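Methyltransferase (Streptomyces regensis, PDB 5N5D) probably transfers a methyl group from S-adenosylmethionine to a hydroxyl oxygen during tomaymycin biosynthesis, as an O-methyltransferase with a Rossmann-like fold. Local coordinates at residues A[66-71]-A[140-145]; A[49-54]-A[76-81]; A[121-126]-A[150-155]. All coordinates share one frame; numbering follows the deposited sequence. Where two conformers were deposited one is given.

How the contacts relate
Of the elements in these contacts, helix 47-60 comes first, followed by strand 64-68, helix 74-80 and, after two more strands and a helix, helix 122-125, strand 139-142 and helix 149-158. Contact 2 closes the shortest loop, helix to helix around strand 64-68. Contact 1 makes the long closure, pairing that strand with strand 139-142, and its segments alternate with those of both other contacts. Contact 3 opens only after contact 2 has closed and joins the two helices that flank strand 139-142 in sequence. Contacts 2 and 3 sit on opposite sides of the chain's centre, with the sheet of contact 1 touching both; contacts 1 and 3 share the S-adenosylmethionine.

Contact 1 of 3, residues A[66-71]-A[140-145]; sequences LEIGTF and VFVDAN. With SAM (S-adenosylmethionine), chain H.
With CG anti to the backbone N in both Glu67 (chi1 174°) and Phe141 (chi1 -179°), the two side chains rise side by side from neighbouring strands. The Glu67 carboxylate reaches the edge of the Phe141 ring, OE2 lying near the ring plane 3.7 Å from CD2. Partners outside the two segments hold the carboxylate: OE2 bonds to Ser75 OG, OE1 to Ser76 OG and Thr91 OG1. On the other face of the sheet Leu66 CD2 meets Val140 CG1 at 4.0 Å, and Ile68 turns its CG2 branch to the methyl of Ala144 and its CD1 to Val142.

The backbones pair in parallel. Phe141 makes two of the three backbone bonds, its N giving to Leu66 O and its O receiving from Ile68 N at 2.9 Å. Asp143 N then continues the pairing to Ile68 O, somewhat less straight at 147°. These are the central strands of the Rossmann-like methyltransferase sheet, where strands 64-68 and 139-142 lie next to each other and the loops at their C-terminal ends part to receive S-adenosylmethionine. Gly69 begins the glycine-containing loop after the first strand; it has a positive phi, and its CA makes a nearly straight CA-H...O contact to Asp143 O at 3.6 Å.

The ligand's amino N gives one hydrogen bond to Gly69 O and another to Asp143 OD2, both 2.8 Å, so each strand end supplies one acceptor for this probably cationic group. Asp143 OD1 meanwhile lies 3.4 Å from the methyl carbon CE. Farther along, Ala144 CA packs near the ribose O4', and Phe71 CB lies close to O3'. Asn145 turns its amide toward the adenine.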
loop_
_atom_site.group_PDB
_atom_site.type_symbol
_atom_site.label_atom_id
_atom_site.label_comp_id
_atom_site.label_asym_id
_atom_site.label_seq_id
_atom_site.Cartn_x
_atom_site.Cartn_y
_atom_site.Cartn_z
ATOM N N LEU A 66 -13.083 -7.063 -9.037
ATOM C CA LEU A 66 -12.831 -8.380 -9.607
ATOM C C LEU A 66 -11.704 -9.045 -8.832
ATOM O O LEU A 66 -10.652 -8.433 -8.626
ATOM C CB LEU A 66 -12.462 -8.269 -11.087
ATOM C CG LEU A 66 -11.965 -9.539 -11.780
ATOM C CD1 LEU A 66 -13.046 -10.624 -11.795
ATOM C CD2 LEU A 66 -11.497 -9.217 -13.184
ATOM N N GLU A 67 -11.927 -10.283 -8.397
ATOM C CA GLU A 67 -10.919 -11.067 -7.698
ATOM C C GLU A 67 -10.676 -12.361 -8.451
ATOM O O GLU A 67 -11.623 -13.090 -8.766
ATOM C CB GLU A 67 -11.357 -11.373 -6.263
ATOM C CG GLU A 67 -10.433 -12.314 -5.505
ATOM C CD GLU A 67 -10.891 -12.529 -4.078
ATOM O OE1 GLU A 67 -11.985 -13.102 -3.886
ATOM O OE2 GLU A 67 -10.164 -12.098 -3.160
ATOM N N ILE A 68 -9.410 -12.651 -8.724
ATOM C CA ILE A 68 -9.004 -13.876 -9.398
ATOM C C ILE A 68 -8.302 -14.729 -8.350
ATOM O O ILE A 68 -7.160 -14.448 -7.975
ATOM C CB ILE A 68 -8.102 -13.591 -10.604
ATOM C CG1 ILE A 68 -8.804 -12.621 -11.555
ATOM C CG2 ILE A 68 -7.756 -14.890 -11.319
ATOM C CD1 ILE A 68 -7.931 -12.079 -12.657
ATOM N N GLY A 69 -9.001 -15.749 -7.848
ATOM C CA GLY A 69 -8.463 -16.618 -6.815
ATOM C C GLY A 69 -9.151 -16.490 -5.468
ATOM O O GLY A 69 -8.569 -15.946 -4.529
ATOM N N THR A 70 -10.376 -17.017 -5.365
ATOM C CA THR A 70 -11.164 -16.899 -4.136
ATOM C C THR A 70 -10.535 -17.659 -2.976
ATOM O O THR A 70 -10.563 -17.187 -1.830
ATOM C CB THR A 70 -12.575 -17.443 -4.356
ATOM O OG1 THR A 70 -13.084 -17.010 -5.619
ATOM C CG2 THR A 70 -13.499 -16.983 -3.235
ATOM N N PHE A 71 -10.003 -18.854 -3.248
ATOM C CA PHE A 71 -9.669 -19.833 -2.223
ATOM C C PHE A 71 -10.819 -19.929 -1.225
ATOM O O PHE A 71 -11.944 -20.250 -1.621
ATOM C CB PHE A 71 -8.333 -19.497 -1.543
ATOM C CG PHE A 71 -7.789 -20.609 -0.675
ATOM C CD1 PHE A 71 -7.750 -21.918 -1.137
ATOM C CD2 PHE A 71 -7.308 -20.342 0.600
ATOM C CE1 PHE A 71 -7.251 -22.940 -0.340
ATOM C CE2 PHE A 71 -6.809 -21.356 1.400
ATOM C CZ PHE A 71 -6.779 -22.655 0.932
ATOM N N VAL A 140 -9.063 -4.606 -9.337
ATOM C CA VAL A 140 -8.826 -6.009 -9.652
ATOM C C VAL A 140 -7.756 -6.534 -8.706
ATOM O O VAL A 140 -6.690 -5.927 -8.579
ATOM C CB VAL A 140 -8.375 -6.208 -11.110
ATOM C CG1 VAL A 140 -8.237 -7.681 -11.419
ATOM C CG2 VAL A 140 -9.347 -5.543 -12.061
ATOM N N PHE A 141 -8.037 -7.658 -8.054
ATOM C CA PHE A 141 -7.062 -8.357 -7.225
ATOM C C PHE A 141 -6.731 -9.684 -7.895
ATOM O O PHE A 141 -7.615 -10.533 -8.071
ATOM C CB PHE A 141 -7.600 -8.578 -5.808
ATOM C CG PHE A 141 -6.631 -9.277 -4.879
ATOM C CD1 PHE A 141 -5.288 -8.925 -4.842
ATOM C CD2 PHE A 141 -7.073 -10.279 -4.034
ATOM C CE1 PHE A 141 -4.411 -9.568 -3.977
ATOM C CE2 PHE A 141 -6.205 -10.918 -3.167
ATOM C CZ PHE A 141 -4.869 -10.558 -3.143
ATOM N N VAL A 142 -5.467 -9.853 -8.269
ATOM C CA VAL A 142 -4.982 -11.038 -8.962
ATOM C C VAL A 142 -4.185 -11.855 -7.956
ATOM O O VAL A 142 -3.113 -11.430 -7.507
ATOM C CB VAL A 142 -4.128 -10.673 -10.179
ATOM C CG1 VAL A 142 -3.722 -11.934 -10.945
ATOM C CG2 VAL A 142 -4.866 -9.678 -11.074
ATOM N N ASP A 143 -4.697 -13.029 -7.611
ATOM C CA ASP A 143 -4.098 -13.873 -6.589
ATOM C C ASP A 143 -4.445 -15.327 -6.884
ATOM O O ASP A 143 -5.015 -16.037 -6.060
ATOM C CB ASP A 143 -4.580 -13.452 -5.203
ATOM C CG ASP A 143 -3.855 -14.175 -4.082
ATOM O OD1 ASP A 143 -2.723 -14.676 -4.301
ATOM O OD2 ASP A 143 -4.419 -14.242 -2.967
ATOM N N ALA A 144 -4.104 -15.790 -8.084
ATOM C CA ALA A 144 -4.351 -17.179 -8.447
ATOM C C ALA A 144 -3.028 -17.830 -8.837
ATOM O O ALA A 144 -2.046 -17.734 -8.094
ATOM C CB ALA A 144 -5.390 -17.262 -9.566
ATOM N N ASN A 145 -2.982 -18.486 -9.989
ATOM C CA ASN A 145 -1.755 -19.116 -10.447
ATOM C C ASN A 145 -0.854 -18.087 -11.119
ATOM O O ASN A 145 -1.324 -17.170 -11.791
ATOM C CB ASN A 145 -2.084 -20.255 -11.408
ATOM C CG ASN A 145 -2.892 -19.798 -12.594
ATOM O OD1 ASN A 145 -3.889 -19.086 -12.452
ATOM N ND2 ASN A 145 -2.460 -20.202 -13.785
HETATM N N SAM H . -7.135 -14.675 -2.511
HETATM C CA SAM H . -7.204 -15.716 -1.466
HETATM C C SAM H . -7.045 -15.071 -0.051
HETATM O O SAM H . -6.151 -14.204 0.073
HETATM O OXT SAM H . -7.811 -15.461 0.855
HETATM C CB SAM H . -6.109 -16.788 -1.685
HETATM C CG SAM H . -6.070 -17.274 -3.129
HETATM S SD SAM H . -4.895 -18.647 -3.217
HETATM C CE SAM H . -3.372 -17.785 -3.119
HETATM C "C5'" SAM H . -4.877 -19.050 -4.998
HETATM C "C4'" SAM H . -6.184 -19.650 -5.479
HETATM O "O4'" SAM H . -6.253 -19.628 -6.922
HETATM C "C3'" SAM H . -6.416 -21.104 -5.047
HETATM O "O3'" SAM H . -7.650 -21.196 -4.342
HETATM C "C2'" SAM H . -6.401 -21.884 -6.371
HETATM O "O2'" SAM H . -7.291 -22.993 -6.374
HETATM C "C1'" SAM H . -6.879 -20.817 -7.347
HETATM N N9 SAM H . -6.515 -21.051 -8.739
HETATM C C8 SAM H . -5.335 -21.555 -9.219
HETATM N N7 SAM H . -5.264 -21.596 -10.528
HETATM C C5 SAM H . -6.485 -21.080 -10.939
HETATM C C6 SAM H . -7.029 -20.832 -12.212
HETATM N N6 SAM H . -6.386 -21.090 -13.358
HETATM N N1 SAM H . -8.268 -20.293 -12.273
HETATM C C2 SAM H . -8.911 -20.030 -11.132
HETATM N N3 SAM H . -8.499 -20.222 -9.874
HETATM C C4 SAM H . -7.268 -20.749 -9.846
#

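Contact 2 of 3, residues A[49-54]-A[76-81]; sequences QGKLLH and SIWLAR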
loop_
_atom_site.group_PDB
_atom_site.type_symbol
_atom_site.label_atom_id
_atom_site.label_comp_id
_atom_site.label_asym_id
_atom_site.label_seq_id
_atom_site.Cartn_x
_atom_site.Cartn_y
_atom_site.Cartn_z
ATOM N N GLN A 49 -2.626 -7.600 5.514
ATOM C CA GLN A 49 -2.696 -7.520 4.054
ATOM C C GLN A 49 -4.134 -7.444 3.556
ATOM O O GLN A 49 -4.437 -6.687 2.621
ATOM C CB GLN A 49 -2.012 -8.739 3.438
ATOM C CG GLN A 49 -0.514 -8.773 3.572
ATOM C CD GLN A 49 0.075 -10.118 3.147
ATOM O OE1 GLN A 49 -0.654 -11.088 2.903
ATOM N NE2 GLN A 49 1.393 -10.179 3.065
ATOM N N GLY A 50 -5.020 -8.266 4.121
ATOM C CA GLY A 50 -6.421 -8.164 3.773
ATOM C C GLY A 50 -6.986 -6.803 4.122
ATOM O O GLY A 50 -7.740 -6.218 3.345
ATOM N N LYS A 51 -6.604 -6.268 5.285
ATOM C CA LYS A 51 -7.040 -4.925 5.658
ATOM C C LYS A 51 -6.522 -3.891 4.665
ATOM O O LYS A 51 -7.236 -2.947 4.307
ATOM C CB LYS A 51 -6.570 -4.603 7.081
ATOM C CG LYS A 51 -7.039 -3.253 7.634
ATOM C CD LYS A 51 -8.441 -3.320 8.191
ATOM C CE LYS A 51 -8.905 -1.978 8.778
ATOM N NZ LYS A 51 -8.505 -1.742 10.203
ATOM N N LEU A 52 -5.285 -4.051 4.193
ATOM C CA LEU A 52 -4.772 -3.118 3.197
ATOM C C LEU A 52 -5.590 -3.179 1.910
ATOM O O LEU A 52 -5.923 -2.140 1.334
ATOM C CB LEU A 52 -3.298 -3.400 2.907
ATOM C CG LEU A 52 -2.683 -2.458 1.863
ATOM C CD1 LEU A 52 -2.848 -0.979 2.256
ATOM C CD2 LEU A 52 -1.223 -2.798 1.655
ATOM N N LEU A 53 -5.918 -4.385 1.434
ATOM C CA LEU A 53 -6.783 -4.502 0.259
ATOM C C LEU A 53 -8.099 -3.772 0.483
ATOM O O LEU A 53 -8.572 -3.023 -0.382
ATOM C CB LEU A 53 -7.055 -5.975 -0.051
ATOM C CG LEU A 53 -5.958 -6.797 -0.705
ATOM C CD1 LEU A 53 -6.380 -8.261 -0.759
ATOM C CD2 LEU A 53 -5.674 -6.268 -2.099
ATOM N N HIS A 54 -8.702 -3.993 1.648
ATOM C CA HIS A 54 -9.943 -3.337 2.030
ATOM C C HIS A 54 -9.808 -1.817 1.961
ATOM O O HIS A 54 -10.669 -1.126 1.395
ATOM C CB HIS A 54 -10.292 -3.819 3.438
ATOM C CG HIS A 54 -11.459 -3.139 4.078
ATOM N ND1 HIS A 54 -12.761 -3.525 3.849
ATOM C CD2 HIS A 54 -11.513 -2.156 5.003
ATOM C CE1 HIS A 54 -13.571 -2.792 4.591
ATOM N NE2 HIS A 54 -12.840 -1.951 5.300
ATOM N N SER A 76 -11.727 -12.244 0.021
ATOM C CA SER A 76 -13.026 -11.873 -0.535
ATOM C C SER A 76 -13.857 -11.090 0.473
ATOM O O SER A 76 -14.517 -10.109 0.113
ATOM C CB SER A 76 -13.777 -13.125 -0.981
ATOM O OG SER A 76 -12.905 -14.033 -1.638
ATOM N N ILE A 77 -13.850 -11.514 1.737
ATOM C CA ILE A 77 -14.623 -10.805 2.756
ATOM C C ILE A 77 -14.115 -9.377 2.896
ATOM O O ILE A 77 -14.898 -8.422 2.945
ATOM C CB ILE A 77 -14.563 -11.553 4.099
ATOM C CG1 ILE A 77 -15.314 -12.885 4.007
ATOM C CG2 ILE A 77 -15.162 -10.697 5.218
ATOM C CD1 ILE A 77 -15.039 -13.812 5.168
ATOM N N TRP A 78 -12.792 -9.213 2.975
ATOM C CA TRP A 78 -12.223 -7.876 3.116
ATOM C C TRP A 78 -12.596 -6.992 1.935
ATOM O O TRP A 78 -12.918 -5.810 2.110
ATOM C CB TRP A 78 -10.706 -7.954 3.256
ATOM C CG TRP A 78 -10.240 -8.292 4.644
ATOM C CD1 TRP A 78 -9.611 -9.430 5.048
ATOM C CD2 TRP A 78 -10.361 -7.467 5.808
ATOM N NE1 TRP A 78 -9.321 -9.364 6.392
ATOM C CE2 TRP A 78 -9.778 -8.168 6.883
ATOM C CE3 TRP A 78 -10.909 -6.203 6.046
ATOM C CZ2 TRP A 78 -9.727 -7.644 8.178
ATOM C CZ3 TRP A 78 -10.856 -5.687 7.329
ATOM C CH2 TRP A 78 -10.268 -6.406 8.377
ATOM N N LEU A 79 -12.549 -7.540 0.723
ATOM C CA LEU A 79 -12.888 -6.743 -0.452
ATOM C C LEU A 79 -14.373 -6.410 -0.481
ATOM O O LEU A 79 -14.756 -5.264 -0.741
ATOM C CB LEU A 79 -12.484 -7.486 -1.723
ATOM C CG LEU A 79 -10.982 -7.558 -1.990
ATOM C CD1 LEU A 79 -10.722 -8.533 -3.118
ATOM C CD2 LEU A 79 -10.409 -6.190 -2.319
ATOM N N ALA A 80 -15.231 -7.401 -0.223
ATOM C CA ALA A 80 -16.668 -7.157 -0.271
ATOM C C ALA A 80 -17.095 -6.154 0.787
ATOM O O ALA A 80 -18.027 -5.376 0.563
ATOM C CB ALA A 80 -17.434 -8.470 -0.100
ATOM N N ARG A 81 -16.422 -6.141 1.941
ATOM C CA ARG A 81 -16.802 -5.209 2.994
ATOM C C ARG A 81 -16.389 -3.772 2.700
ATOM O O ARG A 81 -16.815 -2.864 3.426
ATOM C CB ARG A 81 -16.217 -5.678 4.326
ATOM C CG ARG A 81 -17.010 -6.829 4.911
ATOM C CD ARG A 81 -16.469 -7.314 6.243
ATOM N NE ARG A 81 -17.433 -8.209 6.873
ATOM C CZ ARG A 81 -17.166 -9.010 7.898
ATOM N NH1 ARG A 81 -15.950 -9.039 8.424
ATOM N NH2 ARG A 81 -18.116 -9.794 8.389
#
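Trp78 lays one face of its indole on the backbone of the facing helix, over Gly50 and Lys51. Lys51 CA stands 4.1 Å from the centroid of the six-membered ring, nearly on its normal, and Gly50 CA lies over the five-membered ring, a pair of CH-pi contacts. Gly50 has no side chain, and its CA comes to 3.7 Å from Trp78 CD1. Bent at chi2, the Lys51 chain brings CD to 3.5 Å from Trp78 CZ3 before NZ leaves for Ala205 and Thr204 of the second subunit.

His54 stands across the indole, offering its face to the Trp78 edge in a T-shaped pair with planes 68° apart. With CG anti to the backbone N (chi1 173°), its ND1 donates to Trp78 O at 2.9 Å, in the carbonyl plane and in its own ring plane. Arg58 meets NE2, so the imidazole is gripped at both nitrogens. Toward the sheet, Leu53 CB meets Leu79 CD2, and both leucines rest on Met139 and Phe141. The helix segments, crossing at -27°, precede and follow strand 64-68 and layer on the Phe141 face of the mixed sheet, over its parallel part, as expected of a Rossmann-like methyltransferase.

Contact 3 of 3, residues A[121-126]-A[150-155]; sequences RALDIL and PEYFTW. With SAM (S-adenosylmethionine), chain H.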
loop_
_atom_site.group_PDB
_atom_site.type_symbol
_atom_site.label_atom_id
_atom_site.label_comp_id
_atom_site.label_asym_id
_atom_site.label_seq_id
_atom_site.Cartn_x
_atom_site.Cartn_y
_atom_site.Cartn_z
ATOM N N ARG A 121 -11.790 -22.282 -14.614
ATOM C CA ARG A 121 -10.511 -21.697 -14.998
ATOM C C ARG A 121 -10.690 -20.215 -15.290
ATOM O O ARG A 121 -11.541 -19.833 -16.096
ATOM C CB ARG A 121 -9.950 -22.401 -16.232
ATOM C CG ARG A 121 -8.848 -23.406 -15.960
ATOM C CD ARG A 121 -8.341 -23.975 -17.273
ATOM N NE ARG A 121 -7.801 -22.920 -18.130
ATOM C CZ ARG A 121 -7.913 -22.881 -19.455
ATOM N NH1 ARG A 121 -8.561 -23.835 -20.114
ATOM N NH2 ARG A 121 -7.379 -21.871 -20.129
ATOM N N ALA A 122 -9.870 -19.377 -14.651
ATOM C CA ALA A 122 -10.060 -17.935 -14.776
ATOM C C ALA A 122 -9.991 -17.477 -16.228
ATOM O O ALA A 122 -10.772 -16.616 -16.647
ATOM C CB ALA A 122 -9.029 -17.195 -13.930
ATOM N N LEU A 123 -9.067 -18.029 -17.018
ATOM C CA LEU A 123 -8.964 -17.584 -18.404
ATOM C C LEU A 123 -10.176 -17.991 -19.233
ATOM O O LEU A 123 -10.418 -17.392 -20.289
ATOM C CB LEU A 123 -7.677 -18.112 -19.044
ATOM C CG LEU A 123 -6.372 -17.466 -18.567
ATOM C CD1 LEU A 123 -5.187 -18.044 -19.320
ATOM C CD2 LEU A 123 -6.386 -15.942 -18.700
ATOM N N ASP A 124 -10.942 -18.987 -18.784
ATOM C CA ASP A 124 -12.208 -19.311 -19.435
ATOM C C ASP A 124 -13.324 -18.380 -18.982
ATOM O O ASP A 124 -14.209 -18.043 -19.777
ATOM C CB ASP A 124 -12.603 -20.761 -19.136
ATOM C CG ASP A 124 -11.659 -21.776 -19.759
ATOM O OD1 ASP A 124 -11.001 -21.451 -20.769
ATOM O OD2 ASP A 124 -11.590 -22.917 -19.244
ATOM N N ILE A 125 -13.287 -17.946 -17.723
ATOM C CA ILE A 125 -14.383 -17.159 -17.165
ATOM C C ILE A 125 -14.238 -15.685 -17.518
ATOM O O ILE A 125 -15.230 -15.012 -17.820
ATOM C CB ILE A 125 -14.448 -17.378 -15.643
ATOM C CG1 ILE A 125 -14.915 -18.803 -15.351
ATOM C CG2 ILE A 125 -15.374 -16.359 -14.982
ATOM C CD1 ILE A 125 -14.455 -19.334 -14.026
ATOM N N LEU A 126 -13.016 -15.157 -17.475
ATOM C CA LEU A 126 -12.806 -13.720 -17.653
ATOM C C LEU A 126 -13.472 -13.148 -18.901
ATOM O O LEU A 126 -14.122 -12.096 -18.795
ATOM C CB LEU A 126 -11.296 -13.441 -17.640
ATOM C CG LEU A 126 -10.663 -13.528 -16.242
ATOM C CD1 LEU A 126 -9.145 -13.692 -16.310
ATOM C CD2 LEU A 126 -11.019 -12.301 -15.425
ATOM N N PRO A 150 0.452 -12.519 -16.711
ATOM C CA PRO A 150 0.404 -11.590 -17.858
ATOM C C PRO A 150 -0.969 -11.523 -18.510
ATOM O O PRO A 150 -1.457 -10.429 -18.834
ATOM C CB PRO A 150 1.471 -12.154 -18.809
ATOM C CG PRO A 150 2.413 -12.871 -17.913
ATOM C CD PRO A 150 1.562 -13.479 -16.837
ATOM N N GLU A 151 -1.607 -12.681 -18.706
ATOM C CA GLU A 151 -2.933 -12.740 -19.309
ATOM C C GLU A 151 -3.998 -12.193 -18.363
ATOM O O GLU A 151 -4.964 -11.556 -18.800
ATOM C CB GLU A 151 -3.243 -14.184 -19.702
ATOM C CG GLU A 151 -2.419 -14.710 -20.887
ATOM C CD GLU A 151 -0.963 -15.064 -20.550
ATOM O OE1 GLU A 151 -0.615 -15.271 -19.364
ATOM O OE2 GLU A 151 -0.154 -15.151 -21.495
ATOM N N TYR A 152 -3.841 -12.428 -17.063
ATOM C CA TYR A 152 -4.763 -11.826 -16.103
ATOM C C TYR A 152 -4.648 -10.309 -16.117
ATOM O O TYR A 152 -5.654 -9.602 -15.999
ATOM C CB TYR A 152 -4.495 -12.356 -14.695
ATOM C CG TYR A 152 -4.775 -13.838 -14.505
ATOM C CD1 TYR A 152 -5.728 -14.492 -15.275
ATOM C CD2 TYR A 152 -4.079 -14.583 -13.560
ATOM C CE1 TYR A 152 -5.980 -15.832 -15.115
ATOM C CE2 TYR A 152 -4.334 -15.935 -13.390
ATOM C CZ TYR A 152 -5.285 -16.553 -14.174
ATOM O OH TYR A 152 -5.561 -17.896 -14.041
ATOM N N PHE A 153 -3.426 -9.793 -16.245
ATOM C CA PHE A 153 -3.233 -8.351 -16.340
ATOM C C PHE A 153 -3.881 -7.794 -17.604
ATOM O O PHE A 153 -4.577 -6.771 -17.558
ATOM C CB PHE A 153 -1.737 -8.039 -16.294
ATOM C CG PHE A 153 -1.404 -6.588 -16.477
ATOM C CD1 PHE A 153 -1.945 -5.622 -15.650
ATOM C CD2 PHE A 153 -0.516 -6.199 -17.463
ATOM C CE1 PHE A 153 -1.618 -4.287 -15.820
ATOM C CE2 PHE A 153 -0.189 -4.867 -17.637
ATOM C CZ PHE A 153 -0.740 -3.913 -16.810
ATOM N N THR A 154 -3.679 -8.462 -18.745
ATOM C CA THR A 154 -4.350 -8.044 -19.972
ATOM C C THR A 154 -5.857 -7.959 -19.765
ATOM O O THR A 154 -6.501 -6.989 -20.179
ATOM C CB THR A 154 -4.025 -9.014 -21.117
ATOM O OG1 THR A 154 -2.617 -8.995 -21.371
ATOM C CG2 THR A 154 -4.780 -8.622 -22.382
ATOM N N TRP A 155 -6.434 -8.972 -19.115
ATOM C CA TRP A 155 -7.872 -8.968 -18.867
ATOM C C TRP A 155 -8.262 -7.883 -17.870
ATOM O O TRP A 155 -9.317 -7.258 -18.011
ATOM C CB TRP A 155 -8.332 -10.343 -18.372
ATOM C CG TRP A 155 -8.682 -11.267 -19.486
ATOM C CD1 TRP A 155 -8.075 -12.447 -19.805
ATOM C CD2 TRP A 155 -9.723 -11.077 -20.450
ATOM N NE1 TRP A 155 -8.682 -13.007 -20.907
ATOM C CE2 TRP A 155 -9.692 -12.179 -21.321
ATOM C CE3 TRP A 155 -10.678 -10.074 -20.660
ATOM C CZ2 TRP A 155 -10.582 -12.312 -22.383
ATOM C CZ3 TRP A 155 -11.554 -10.208 -21.715
ATOM C CH2 TRP A 155 -11.498 -11.316 -22.565
HETATM N N SAM H . -7.135 -14.675 -2.511
HETATM C CA SAM H . -7.204 -15.716 -1.466
HETATM C C SAM H . -7.045 -15.071 -0.051
HETATM O O SAM H . -6.151 -14.204 0.073
HETATM O OXT SAM H . -7.811 -15.461 0.855
HETATM C CB SAM H . -6.109 -16.788 -1.685
HETATM C CG SAM H . -6.070 -17.274 -3.129
HETATM S SD SAM H . -4.895 -18.647 -3.217
HETATM C CE SAM H . -3.372 -17.785 -3.119
HETATM C "C5'" SAM H . -4.877 -19.050 -4.998
HETATM C "C4'" SAM H . -6.184 -19.650 -5.479
HETATM O "O4'" SAM H . -6.253 -19.628 -6.922
HETATM C "C3'" SAM H . -6.416 -21.104 -5.047
HETATM O "O3'" SAM H . -7.650 -21.196 -4.342
HETATM C "C2'" SAM H . -6.401 -21.884 -6.371
HETATM O "O2'" SAM H . -7.291 -22.993 -6.374
HETATM C "C1'" SAM H . -6.879 -20.817 -7.347
HETATM N N9 SAM H . -6.515 -21.051 -8.739
HETATM C C8 SAM H . -5.335 -21.555 -9.219
HETATM N N7 SAM H . -5.264 -21.596 -10.528
HETATM C C5 SAM H . -6.485 -21.080 -10.939
HETATM C C6 SAM H . -7.029 -20.832 -12.212
HETATM N N6 SAM H . -6.386 -21.090 -13.358
HETATM N N1 SAM H . -8.268 -20.293 -12.273
HETATM C C2 SAM H . -8.911 -20.030 -11.132
HETATM N N3 SAM H . -8.499 -20.222 -9.874
HETATM C C4 SAM H . -7.268 -20.749 -9.846
HETATM O O HOH W 1 -6.791 -19.667 -15.915
HETATM O O HOH W 2 -8.797 -15.711 -21.933
#
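Two waters, and no direct hydrogen bond, link Leu123 to Tyr152 and Trp155. The first accepts from Leu123 N at 3.0 Å and from N6 of S-adenosylmethionine, and donates to Tyr152 OH, so one molecule ties helix start, tyrosine and adenine together. The second donates to Leu123 O and accepts from Trp155 NE1 at 2.9 Å, satisfying the indole N-H.

Between these bridges the contact is apolar. Leu123 CD2 reaches into the angle between Tyr152 CE1, 3.6 Å away, and Glu151 CB, and also meets the edge of the Trp155 ring. The Leu126 and Trp155 side chains run antiparallel alongside one another: Leu126 CB lies over one face of the indole, 3.9 Å from the centroid of the five-membered ring and 10° off its normal. With CG anti to the carbonyl carbon (chi1 -74°) and CD1 anti to CA (chi2 162°), Leu126 CD1 touches both Tyr152 CD1 and Trp155 CD1.

Helices 122-125 and 149-158 flank strand 139-142 in the chain and pack on the same side of the Rossmann-like sheet, where Ala122 and Tyr152 both touch Ile68. At the adenine end of the cofactor pocket, Ala122 N, in the first turn of its helix, donates to SAM N1 at 3.0 Å. Its methyl meets the tyrosine at CE1 and OH, both 3.5 Å away. Tyr152 OH also bonds to Asn145 OD1, which helps to hold the phenol beside the adenine amino group.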